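Local coordinates for acetyltransferase, GNAT family (Enterococcus faecalis, PDB 1U6M), which probably transfers an acyl group, most likely acetyl from acetyl-CoA, to an acceptor that remains unidentified, as other GNAT-family enzymes do, at residues A65-G70 with E122-M127. Numbering follows the deposited sequence.
Sequences AGEVAG and ERFRGM. With SO4 (sulfate ion), chain E.
Ala69 and Phe124 form the apolar part of this contact: the methyl CB of Ala69 lies 3.6 Å from CD2 of Phe124, approaching the ring obliquely. A small side chain suits this place, since the two CA atoms are 6.3 Å apart. The first torsion of Phe124 (chi1 -56°) sets CG opposite its own carbonyl carbon and sends the ring along the strand, until CZ is 4.1 Å from OE2 of Glu67, which sits at the ring edge.

The same carboxylate oxygen also pairs with the guanidinium of Arg123. NH1 of Arg123 donates to OE2 of Glu67 over 3.3 Å, a rather long salt bridge with an N-H...O angle of 156°. The two flat groups stand nearly perpendicular, 81° apart; OE2 lies near the guanidinium plane, whereas NH1 reaches it from above the carboxylate plane. A single donor thus makes the bond, in place of a two-pronged pairing. Arginine fits here for its flat guanidinium as well as its charge: CE2 of Phe124 lies 3.9 Å above the centre of one guanidinium face, and the Arg123 chain bends back at chi3 to bring this about.

In the Arg-Gly-x-Gly-x-Gly sequence that begins at Arg125, NH2 of Arg125 binds O2 of a sulfate at 3.0 Å, and the amide N of Gly126 adds a weak hydrogen bond to O4. This matches the motif that binds the pyrophosphate of acetyl-CoA in GNAT relatives; the sulfate, probably from the crystallisation liquor, is consistent with such an anion site.

The loop links strand 112-120 to helix 129-135. Ile129 of that helix touches both Ala69 and Phe124, while His64 of strand 59-64 meets the Phe124 ring. Ala69 itself belongs to strand 67-76, which lies between strands 59-64 and 112-120, antiparallel to both.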
# COMPACT_ATOMS: atom_id res chain seq x y z
N ALA A 65 -4.64 -19.06 8.98
CA ALA A 65 -5.58 -20.17 8.75
C ALA A 65 -5.74 -20.38 7.24
O ALA A 65 -6.89 -20.45 6.76
CB ALA A 65 -6.98 -19.88 9.44
N GLY A 66 -4.61 -20.40 6.51
CA GLY A 66 -4.61 -20.47 5.02
C GLY A 66 -5.48 -19.46 4.24
O GLY A 66 -6.06 -19.77 3.22
N GLU A 67 -5.55 -18.23 4.73
CA GLU A 67 -6.34 -17.19 4.15
C GLU A 67 -5.53 -15.88 4.23
O GLU A 67 -4.87 -15.65 5.24
CB GLU A 67 -7.59 -17.10 5.00
CG GLU A 67 -8.52 -15.97 4.67
CD GLU A 67 -9.93 -16.47 4.64
OE1 GLU A 67 -10.48 -16.62 3.53
OE2 GLU A 67 -10.45 -16.76 5.75
N VAL A 68 -5.60 -15.03 3.20
CA VAL A 68 -5.02 -13.67 3.20
C VAL A 68 -5.58 -12.78 4.31
O VAL A 68 -6.74 -12.37 4.25
CB VAL A 68 -5.12 -12.98 1.81
CG1 VAL A 68 -4.47 -11.58 1.82
CG2 VAL A 68 -4.45 -13.86 0.72
N ALA A 69 -4.77 -12.49 5.34
CA ALA A 69 -5.24 -11.77 6.51
C ALA A 69 -4.83 -10.29 6.52
O ALA A 69 -5.44 -9.47 7.23
CB ALA A 69 -4.81 -12.47 7.77
N GLY A 70 -3.78 -9.97 5.76
CA GLY A 70 -3.15 -8.63 5.75
C GLY A 70 -2.13 -8.61 4.60
O GLY A 70 -1.62 -9.66 4.16
N GLU A 122 -10.39 -6.80 8.44
CA GLU A 122 -11.24 -6.47 9.61
C GLU A 122 -11.55 -7.70 10.46
O GLU A 122 -11.63 -7.58 11.68
CB GLU A 122 -12.60 -5.80 9.17
N ARG A 123 -11.73 -8.87 9.84
CA ARG A 123 -11.92 -10.08 10.62
C ARG A 123 -10.68 -10.49 11.47
O ARG A 123 -10.81 -11.38 12.35
CB ARG A 123 -12.28 -11.23 9.70
CG ARG A 123 -13.61 -11.10 9.02
CD ARG A 123 -13.83 -12.30 8.11
NE ARG A 123 -12.91 -12.29 6.98
CZ ARG A 123 -12.36 -13.37 6.42
NH1 ARG A 123 -12.60 -14.60 6.90
NH2 ARG A 123 -11.54 -13.20 5.37
N PHE A 124 -9.49 -9.90 11.19
CA PHE A 124 -8.26 -10.35 11.86
C PHE A 124 -7.56 -9.23 12.60
O PHE A 124 -6.35 -9.23 12.70
CB PHE A 124 -7.32 -11.04 10.88
CG PHE A 124 -7.95 -12.20 10.15
CD1 PHE A 124 -8.26 -13.38 10.82
CD2 PHE A 124 -8.24 -12.13 8.81
CE1 PHE A 124 -8.84 -14.45 10.16
CE2 PHE A 124 -8.80 -13.19 8.14
CZ PHE A 124 -9.11 -14.34 8.81
N ARG A 125 -8.32 -8.27 13.10
CA ARG A 125 -7.75 -7.17 13.84
C ARG A 125 -7.40 -7.66 15.21
O ARG A 125 -8.06 -8.56 15.77
CB ARG A 125 -8.72 -5.98 13.98
CG ARG A 125 -9.20 -5.28 12.68
CD ARG A 125 -8.12 -5.18 11.56
NE ARG A 125 -7.03 -4.34 12.02
CZ ARG A 125 -6.97 -3.01 11.88
NH1 ARG A 125 -7.94 -2.34 11.25
NH2 ARG A 125 -5.93 -2.36 12.35
N GLY A 126 -6.36 -7.05 15.77
CA GLY A 126 -6.07 -7.23 17.18
C GLY A 126 -5.20 -8.44 17.36
O GLY A 126 -5.00 -8.84 18.49
N MET A 127 -4.67 -8.99 16.27
CA MET A 127 -3.81 -10.19 16.28
C MET A 127 -2.34 -9.95 15.97
O MET A 127 -1.61 -10.88 15.75
CB MET A 127 -4.34 -11.30 15.38
CG MET A 127 -5.83 -11.63 15.56
SD MET A 127 -6.57 -12.70 14.31
CE MET A 127 -5.30 -13.72 13.80
O2 SO4 E . -3.58 -4.09 12.96
O3 SO4 E . -2.57 -5.50 13.54
O4 SO4 E . -4.17 -5.14 13.85